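Local coordinates for putative uncharacterized protein (Leishmania major, PDB 3M3I), which is of unknown function but belongs to the cupin superfamily (DUF985 family) and probably adopts its small antiparallel beta-barrel fold, at residues A[22-27]-A[169-174]; A[29-32]-A[38-41]; A[193-198]-A[204-209]. One frame throughout, in Å; residues are numbered along the deposited sequence.

How the interactions relate
Interactions 1 and 2 adjoin where the N-terminal part of the chain meets the seven-stranded sheet, their centres about 10 Å apart. Helix 21-27 of interaction 1 is followed, after a short turn, by strand 31-32 of interaction 2, both reach the same sheet, and Ile25 O and Leu30 N probably hydrogen-bond. Interaction 3 lies apart, with its nearest atoms about 12 Å from either, and joins two C-terminal helices. Interactions 1 and 3 are buried, whereas interaction 2 is largely at the surface. Chemistry follows place: interaction 1 combines an indole-phenol hydrogen bond with aromatic and CH-pi packing, interaction 2 rests on paired backbone bonds, and interaction 3 is apolar throughout.

Interaction 1 of 3, residues A[22-27]-A[169-174]; sequences EFWIKR and AGYSLV
Trp24 of helix 21-27 makes a buried helix-to-strand contact, laying its indole against Tyr171 and Leu173 where strand 172-179 of the main antiparallel sheet begins. The indole is the centre of it. Its NE1 donates to Tyr171 OH at 2.9 Å, a bent bond of 144° at the hydrogen, with the phenol oxygen tilted out of the indole plane. In this buried setting the bond satisfies the indole N-H while bringing the two rings together: Trp24 CD1 lies 3.3 Å from Tyr171 CE1, and the planes, inclined at 44°, meet obliquely.

The protein belongs to the cupin superfamily, and helix 21-27 lies against its antiparallel sheet; Trp24 gives the helix a broad apolar surface with a single N-H, and both Trp24 and Tyr171 also touch Leu66 of strand 56-67. Leu173 supplies the apolar half. Its CG, anti to the backbone N (chi1 173°), carries the CD2 methyl over one face of the indole, 3.6 Å from the centroid of the six-membered ring, in a CH-pi contact. Phe23 CD1 lies over the opposite indole face, so the ring is sandwiched. The second subunit closes in from outside: its Ala138 packs on Trp24 and its Leu146 on Leu173, so the contact forms part of the interface between the two subunits.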
loop_
_atom_site.group_PDB
_atom_site.type_symbol
_atom_site.label_atom_id
_atom_site.label_comp_id
_atom_site.label_asym_id
_atom_site.label_seq_id
_atom_site.Cartn_x
_atom_site.Cartn_y
_atom_site.Cartn_z
ATOM N N GLU A 22 -11.877 -18.223 3.188
ATOM C CA GLU A 22 -13.094 -17.980 3.976
ATOM C C GLU A 22 -12.838 -17.034 5.133
ATOM O O GLU A 22 -13.628 -16.121 5.372
ATOM C CB GLU A 22 -13.659 -19.290 4.550
ATOM C CG GLU A 22 -14.312 -20.184 3.525
ATOM C CD GLU A 22 -14.903 -21.470 4.113
ATOM O OE1 GLU A 22 -15.250 -21.513 5.319
ATOM O OE2 GLU A 22 -15.029 -22.442 3.336
ATOM N N PHE A 23 -11.744 -17.289 5.856
ATOM C CA PHE A 23 -11.324 -16.478 7.004
ATOM C C PHE A 23 -11.208 -14.993 6.643
ATOM O O PHE A 23 -11.768 -14.143 7.323
ATOM C CB PHE A 23 -9.985 -17.020 7.555
ATOM C CG PHE A 23 -9.365 -16.167 8.628
ATOM C CD1 PHE A 23 -8.547 -15.087 8.291
ATOM C CD2 PHE A 23 -9.581 -16.451 9.968
ATOM C CE1 PHE A 23 -7.972 -14.301 9.278
ATOM C CE2 PHE A 23 -9.001 -15.672 10.966
ATOM C CZ PHE A 23 -8.198 -14.594 10.624
ATOM N N TRP A 24 -10.491 -14.688 5.571
ATOM C CA TRP A 24 -10.250 -13.295 5.174
ATOM C C TRP A 24 -11.478 -12.616 4.576
ATOM O O TRP A 24 -11.653 -11.412 4.742
ATOM C CB TRP A 24 -9.103 -13.202 4.183
ATOM C CG TRP A 24 -7.813 -13.555 4.770
ATOM C CD1 TRP A 24 -7.047 -14.632 4.466
ATOM C CD2 TRP A 24 -7.130 -12.847 5.805
ATOM N NE1 TRP A 24 -5.915 -14.636 5.243
ATOM C CE2 TRP A 24 -5.940 -13.546 6.070
ATOM C CE3 TRP A 24 -7.412 -11.688 6.530
ATOM C CZ2 TRP A 24 -5.025 -13.127 7.023
ATOM C CZ3 TRP A 24 -6.508 -11.268 7.476
ATOM C CH2 TRP A 24 -5.322 -11.990 7.717
ATOM N N ILE A 25 -12.327 -13.387 3.892
ATOM C CA ILE A 25 -13.568 -12.835 3.333
ATOM C C ILE A 25 -14.496 -12.449 4.486
ATOM O O ILE A 25 -15.043 -11.344 4.519
ATOM C CB ILE A 25 -14.285 -13.836 2.388
ATOM C CG1 ILE A 25 -13.526 -13.947 1.065
ATOM C CG2 ILE A 25 -15.714 -13.399 2.140
ATOM C CD1 ILE A 25 -14.215 -14.782 0.029
ATOM N N LYS A 26 -14.651 -13.360 5.438
ATOM C CA LYS A 26 -15.407 -13.069 6.646
ATOM C C LYS A 26 -14.863 -11.832 7.350
ATOM O O LYS A 26 -15.549 -10.831 7.450
ATOM C CB LYS A 26 -15.380 -14.258 7.604
ATOM C CG LYS A 26 -16.205 -14.050 8.861
ATOM C CD LYS A 26 -16.341 -15.350 9.646
ATOM C CE LYS A 26 -16.870 -15.091 11.060
ATOM N NZ LYS A 26 -15.862 -14.428 11.963
ATOM N N ARG A 27 -13.614 -11.899 7.799
ATOM C CA ARG A 27 -13.089 -10.901 8.729
ATOM C C ARG A 27 -12.927 -9.513 8.124
ATOM O O ARG A 27 -13.141 -8.514 8.807
ATOM C CB ARG A 27 -11.796 -11.409 9.381
ATOM C CG ARG A 27 -12.124 -12.389 10.495
ATOM C CD ARG A 27 -10.920 -12.971 11.145
ATOM N NE ARG A 27 -11.302 -13.861 12.239
ATOM C CZ ARG A 27 -11.740 -13.460 13.436
ATOM N NH1 ARG A 27 -11.875 -12.161 13.719
ATOM N NH2 ARG A 27 -12.056 -14.372 14.360
ATOM N N ALA A 169 -1.800 -22.291 -0.176
ATOM C CA ALA A 169 -2.791 -21.685 0.714
ATOM C C ALA A 169 -4.179 -21.514 0.076
ATOM O O ALA A 169 -5.168 -21.369 0.787
ATOM C CB ALA A 169 -2.274 -20.339 1.215
ATOM N N GLY A 170 -4.242 -21.509 -1.254
ATOM C CA GLY A 170 -5.518 -21.415 -1.976
ATOM C C GLY A 170 -6.041 -20.009 -2.218
ATOM O O GLY A 170 -7.145 -19.833 -2.737
ATOM N N TYR A 171 -5.259 -18.999 -1.845
ATOM C CA TYR A 171 -5.662 -17.600 -2.014
ATOM C C TYR A 171 -4.467 -16.673 -1.930
ATOM O O TYR A 171 -3.380 -17.083 -1.573
ATOM C CB TYR A 171 -6.637 -17.200 -0.923
ATOM C CG TYR A 171 -5.946 -16.965 0.388
ATOM C CD1 TYR A 171 -5.615 -15.678 0.808
ATOM C CD2 TYR A 171 -5.580 -18.025 1.187
ATOM C CE1 TYR A 171 -4.960 -15.465 2.005
ATOM C CE2 TYR A 171 -4.924 -17.823 2.385
ATOM C CZ TYR A 171 -4.621 -16.540 2.787
ATOM O OH TYR A 171 -3.981 -16.345 3.977
ATOM N N SER A 172 -4.694 -15.406 -2.234
ATOM C CA SER A 172 -3.710 -14.364 -2.002
ATOM C C SER A 172 -4.411 -13.082 -1.625
ATOM O O SER A 172 -5.193 -12.568 -2.414
ATOM C CB SER A 172 -2.901 -14.128 -3.257
ATOM O OG SER A 172 -1.991 -13.068 -3.048
ATOM N N LEU A 173 -4.139 -12.575 -0.425
ATOM C CA LEU A 173 -4.719 -11.317 0.041
ATOM C C LEU A 173 -3.703 -10.176 -0.135
ATOM O O LEU A 173 -2.535 -10.308 0.219
ATOM C CB LEU A 173 -5.133 -11.442 1.505
ATOM C CG LEU A 173 -5.614 -10.190 2.256
ATOM C CD1 LEU A 173 -6.882 -9.618 1.654
ATOM C CD2 LEU A 173 -5.820 -10.508 3.732
ATOM N N VAL A 174 -4.156 -9.063 -0.692
ATOM C CA VAL A 174 -3.318 -7.888 -0.855
ATOM C C VAL A 174 -4.110 -6.643 -0.475
ATOM O O VAL A 174 -5.299 -6.714 -0.179
ATOM C CB VAL A 174 -2.792 -7.717 -2.337
ATOM C CG1 VAL A 174 -1.872 -8.839 -2.735
ATOM C CG2 VAL A 174 -3.942 -7.595 -3.330
#

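Interaction 2 of 3, residues A[29-32]-A[38-41]; sequences QLVP and YYSE
Tyr39 meets Val31 and Pro32 across a short antiparallel hairpin, and its side chain can be followed outward from the strand. CB leaves on the same face of the sheet as the Val31 side chain. The ring then leans toward the partner strand and turns an edge to it, with chi1 at 93°, well away from a staggered value. CD2 comes 3.5 Å from Val31 O, and CE2 lies 3.6 Å from Pro32 O; both carbonyl oxygens approach the edge of the ring, near its plane, where the aromatic hydrogens are weakly positive. CE2 also touches Val31 CG2, so that one of valine's two methyls gives the ring an apolar neighbour. At the tip, OH shares a weak hydrogen bond with Tyr184 OH, while His33 packs edge-to-face with the ring.

Beneath this ring lies the beta hairpin of strands 31-32 and 38-44, at the edge of the cupin sheet. Val31 and Tyr39 form its hydrogen-bonded pair, with Val31 N to Tyr39 O at 2.8 Å and Tyr39 N to Val31 O at 2.6 Å. Pro32 follows as a non-hydrogen-bonded partner of Tyr38, a place that suits a residue with no N-H to offer. Before the strand, Gln29 takes positive phi as the C-prime residue of a Schellman motif that ends the helix, and the chain turns into the hairpin there. Leu30 is buried: its CB packs 3.9 Å from Tyr38 CB and its CD2 lies 3.7 Å from Ser40 OG, while Tyr64 and Leu66 of strand 56-67 pack against the same leucine.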
loop_
_atom_site.group_PDB
_atom_site.type_symbol
_atom_site.label_atom_id
_atom_site.label_comp_id
_atom_site.label_asym_id
_atom_site.label_seq_id
_atom_site.Cartn_x
_atom_site.Cartn_y
_atom_site.Cartn_z
ATOM N N GLN A 29 -14.740 -8.568 5.516
ATOM C CA GLN A 29 -16.040 -8.253 4.938
ATOM C C GLN A 29 -15.928 -8.008 3.422
ATOM O O GLN A 29 -16.537 -7.122 2.847
ATOM C CB GLN A 29 -16.674 -7.097 5.732
ATOM C CG GLN A 29 -16.968 -7.520 7.204
ATOM C CD GLN A 29 -16.976 -6.376 8.235
ATOM O OE1 GLN A 29 -16.353 -5.306 8.052
ATOM N NE2 GLN A 29 -17.664 -6.617 9.349
ATOM N N LEU A 30 -15.115 -8.832 2.781
ATOM C CA LEU A 30 -14.894 -8.726 1.346
ATOM C C LEU A 30 -16.145 -9.209 0.620
ATOM O O LEU A 30 -16.842 -10.111 1.102
ATOM C CB LEU A 30 -13.671 -9.561 0.917
ATOM C CG LEU A 30 -12.356 -9.388 1.706
ATOM C CD1 LEU A 30 -11.303 -10.379 1.240
ATOM C CD2 LEU A 30 -11.824 -7.973 1.602
ATOM N N VAL A 31 -16.439 -8.591 -0.513
ATOM C CA VAL A 31 -17.520 -9.015 -1.401
ATOM C C VAL A 31 -16.950 -9.151 -2.804
ATOM O O VAL A 31 -15.800 -8.774 -3.022
ATOM C CB VAL A 31 -18.703 -8.036 -1.373
ATOM C CG1 VAL A 31 -19.207 -7.892 0.057
ATOM C CG2 VAL A 31 -18.305 -6.674 -1.932
ATOM N N PRO A 32 -17.730 -9.724 -3.751
ATOM C CA PRO A 32 -17.230 -9.904 -5.115
ATOM C C PRO A 32 -17.036 -8.590 -5.846
ATOM O O PRO A 32 -17.835 -7.673 -5.699
ATOM C CB PRO A 32 -18.344 -10.711 -5.794
ATOM C CG PRO A 32 -18.956 -11.456 -4.698
ATOM C CD PRO A 32 -18.961 -10.498 -3.541
ATOM N N TYR A 38 -12.287 -10.860 -4.731
ATOM C CA TYR A 38 -13.070 -10.289 -3.634
ATOM C C TYR A 38 -12.468 -8.954 -3.164
ATOM O O TYR A 38 -11.281 -8.710 -3.343
ATOM C CB TYR A 38 -13.184 -11.318 -2.505
ATOM C CG TYR A 38 -13.778 -12.636 -2.995
ATOM C CD1 TYR A 38 -12.990 -13.580 -3.642
ATOM C CD2 TYR A 38 -15.129 -12.922 -2.835
ATOM C CE1 TYR A 38 -13.524 -14.776 -4.112
ATOM C CE2 TYR A 38 -15.672 -14.118 -3.296
ATOM C CZ TYR A 38 -14.860 -15.039 -3.941
ATOM O OH TYR A 38 -15.386 -16.235 -4.407
ATOM N N TYR A 39 -13.288 -8.072 -2.590
ATOM C CA TYR A 39 -12.788 -6.769 -2.178
ATOM C C TYR A 39 -13.627 -6.003 -1.153
ATOM O O TYR A 39 -14.737 -6.370 -0.847
ATOM C CB TYR A 39 -12.578 -5.891 -3.411
ATOM C CG TYR A 39 -13.752 -5.027 -3.770
ATOM C CD1 TYR A 39 -13.630 -3.642 -3.812
ATOM C CD2 TYR A 39 -14.980 -5.582 -4.081
ATOM C CE1 TYR A 39 -14.700 -2.850 -4.145
ATOM C CE2 TYR A 39 -16.053 -4.793 -4.409
ATOM C CZ TYR A 39 -15.907 -3.431 -4.439
ATOM O OH TYR A 39 -16.973 -2.636 -4.783
ATOM N N SER A 40 -13.047 -4.931 -0.618
ATOM C CA SER A 40 -13.825 -3.910 0.073
ATOM C C SER A 40 -13.075 -2.585 0.096
ATOM O O SER A 40 -11.869 -2.562 0.213
ATOM C CB SER A 40 -14.169 -4.343 1.494
ATOM O OG SER A 40 -12.992 -4.499 2.248
ATOM N N GLU A 41 -13.807 -1.489 -0.016
ATOM C CA GLU A 41 -13.249 -0.162 0.161
ATOM C C GLU A 41 -12.798 0.022 1.618
ATOM O O GLU A 41 -13.390 -0.533 2.536
ATOM C CB GLU A 41 -14.272 0.906 -0.256
ATOM C CG GLU A 41 -14.639 0.838 -1.743
ATOM C CD GLU A 41 -15.638 1.915 -2.186
ATOM O OE1 GLU A 41 -15.549 3.066 -1.698
ATOM O OE2 GLU A 41 -16.510 1.621 -3.043
#

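Interaction 3 of 3, residues A[193-198]-A[204-209]; sequences AQLMEL and AVIKQM
Ile206 of helix 203-209 reaches across to Leu195 and Met196 of helix 192-198, two short C-terminal helices, the second of which packs on strand 92-98. The close part is small and consists of three apolar side chains. Ile206 CD1, at the end of the longer branch, lies 4.0 Å from Leu195 CB and 3.8 Å from Met196 SD. The shorter branch, Ile206 CG2, packs 4.0 Å from Met196 CG, so the two arms of the isoleucine both engage the thioether chain. Met196 can follow this branched surface because it is bent at chi2 and chi3 (-57° and -79°), which carries the sulfur alongside Ile206 at an oblique crossing. Beta-branched isoleucine presents a broad, stiff surface, whereas the flexible methionine moulds itself to it.

Inward, Leu195 is buried among Leu75, Phe190 and Ala210, and Met209 of the second helix also packs on Leu75. The other flank is looser and polar. Lys207 only skirts residues 193-198, touching Gln192 at the start of the same helix, and its NZ forms a salt bridge with Glu203 of its own helix. Met196 itself is only partly exposed, lying at the boundary between the two regions.

No hydrogen bond joins residues 193-198 to 204-209, so their pairing rests on dispersion and the hydrophobic effect, forces that favour close fit but impose little directional preference.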
loop_
_atom_site.group_PDB
_atom_site.type_symbol
_atom_site.label_atom_id
_atom_site.label_comp_id
_atom_site.label_asym_id
_atom_site.label_seq_id
_atom_site.Cartn_x
_atom_site.Cartn_y
_atom_site.Cartn_z
ATOM N N ALA A 193 -13.065 -11.838 -27.418
ATOM C CA ALA A 193 -13.336 -11.576 -28.843
ATOM C C ALA A 193 -13.085 -10.128 -29.201
ATOM O O ALA A 193 -12.841 -9.797 -30.367
ATOM C CB ALA A 193 -14.784 -11.947 -29.208
ATOM N N GLN A 194 -13.198 -9.262 -28.196
ATOM C CA GLN A 194 -12.874 -7.865 -28.339
ATOM C C GLN A 194 -11.353 -7.692 -28.436
ATOM O O GLN A 194 -10.858 -7.046 -29.373
ATOM C CB GLN A 194 -13.435 -7.104 -27.145
ATOM C CG GLN A 194 -13.084 -5.620 -27.103
ATOM C CD GLN A 194 -13.397 -5.016 -25.759
ATOM O OE1 GLN A 194 -13.585 -5.733 -24.781
ATOM N NE2 GLN A 194 -13.468 -3.688 -25.702
ATOM N N LEU A 195 -10.617 -8.269 -27.483
ATOM C CA LEU A 195 -9.148 -8.079 -27.403
ATOM C C LEU A 195 -8.414 -8.820 -28.519
ATOM O O LEU A 195 -7.425 -8.323 -29.046
ATOM C CB LEU A 195 -8.598 -8.503 -26.037
ATOM C CG LEU A 195 -9.024 -7.696 -24.802
ATOM C CD1 LEU A 195 -8.525 -8.343 -23.501
ATOM C CD2 LEU A 195 -8.560 -6.251 -24.882
ATOM N N MET A 196 -8.894 -10.005 -28.885
ATOM C CA MET A 196 -8.324 -10.730 -30.026
ATOM C C MET A 196 -8.375 -9.937 -31.334
ATOM O O MET A 196 -7.537 -10.136 -32.212
ATOM C CB MET A 196 -9.026 -12.078 -30.221
ATOM C CG MET A 196 -8.644 -13.111 -29.164
ATOM S SD MET A 196 -6.873 -13.387 -29.097
ATOM C CE MET A 196 -6.659 -14.461 -30.515
ATOM N N GLU A 197 -9.354 -9.046 -31.467
ATOM C CA GLU A 197 -9.417 -8.162 -32.629
ATOM C C GLU A 197 -8.286 -7.130 -32.639
ATOM O O GLU A 197 -7.779 -6.796 -33.711
ATOM C CB GLU A 197 -10.775 -7.459 -32.706
ATOM C CG GLU A 197 -11.915 -8.390 -33.093
ATOM C CD GLU A 197 -11.937 -8.725 -34.587
ATOM O OE1 GLU A 197 -11.979 -7.790 -35.410
ATOM O OE2 GLU A 197 -11.923 -9.924 -34.942
ATOM N N LEU A 198 -7.883 -6.638 -31.463
ATOM C CA LEU A 198 -6.831 -5.619 -31.377
ATOM C C LEU A 198 -5.410 -6.156 -31.101
ATOM O O LEU A 198 -4.459 -5.695 -31.735
ATOM C CB LEU A 198 -7.188 -4.568 -30.318
ATOM C CG LEU A 198 -8.238 -3.522 -30.680
ATOM C CD1 LEU A 198 -8.247 -2.410 -29.652
ATOM C CD2 LEU A 198 -7.998 -2.945 -32.077
ATOM N N ALA A 204 -2.596 -16.129 -25.737
ATOM C CA ALA A 204 -2.547 -17.002 -24.559
ATOM C C ALA A 204 -3.019 -16.298 -23.277
ATOM O O ALA A 204 -3.870 -16.825 -22.559
ATOM C CB ALA A 204 -1.156 -17.561 -24.379
ATOM N N VAL A 205 -2.474 -15.121 -22.985
ATOM C CA VAL A 205 -2.928 -14.347 -21.819
ATOM C C VAL A 205 -4.387 -13.914 -22.019
ATOM O O VAL A 205 -5.174 -13.923 -21.072
ATOM C CB VAL A 205 -2.019 -13.111 -21.518
ATOM C CG1 VAL A 205 -1.807 -12.271 -22.752
ATOM C CG2 VAL A 205 -2.620 -12.238 -20.408
ATOM N N ILE A 206 -4.758 -13.577 -23.255
ATOM C CA ILE A 206 -6.126 -13.139 -23.526
ATOM C C ILE A 206 -7.127 -14.262 -23.209
ATOM O O ILE A 206 -8.051 -14.051 -22.424
ATOM C CB ILE A 206 -6.308 -12.635 -24.963
ATOM C CG1 ILE A 206 -5.582 -11.301 -25.151
ATOM C CG2 ILE A 206 -7.794 -12.447 -25.292
ATOM C CD1 ILE A 206 -5.410 -10.912 -26.613
ATOM N N LYS A 207 -6.925 -15.439 -23.794
ATOM C CA LYS A 207 -7.804 -16.583 -23.542
ATOM C C LYS A 207 -7.747 -17.118 -22.107
ATOM O O LYS A 207 -8.693 -17.726 -21.648
ATOM C CB LYS A 207 -7.531 -17.714 -24.549
ATOM C CG LYS A 207 -8.178 -17.446 -25.921
ATOM C CD LYS A 207 -7.875 -18.525 -26.929
ATOM C CE LYS A 207 -8.665 -18.288 -28.220
ATOM N NZ LYS A 207 -8.708 -19.498 -29.110
ATOM N N GLN A 208 -6.637 -16.887 -21.410
ATOM C CA GLN A 208 -6.481 -17.282 -20.009
ATOM C C GLN A 208 -7.153 -16.275 -19.090
ATOM O O GLN A 208 -7.853 -16.671 -18.174
ATOM C CB GLN A 208 -4.993 -17.406 -19.647
ATOM C CG GLN A 208 -4.681 -17.738 -18.155
ATOM C CD GLN A 208 -3.181 -17.830 -17.871
ATOM O OE1 GLN A 208 -2.379 -18.147 -18.765
ATOM N NE2 GLN A 208 -2.790 -17.548 -16.630
ATOM N N MET A 209 -6.963 -14.977 -19.343
ATOM C CA MET A 209 -7.359 -13.929 -18.370
ATOM C C MET A 209 -8.537 -13.030 -18.728
ATOM O O MET A 209 -8.966 -12.259 -17.882
ATOM C CB MET A 209 -6.157 -13.038 -18.035
ATOM C CG MET A 209 -4.980 -13.778 -17.392
ATOM S SD MET A 209 -5.412 -14.602 -15.842
ATOM C CE MET A 209 -6.027 -13.232 -14.858
#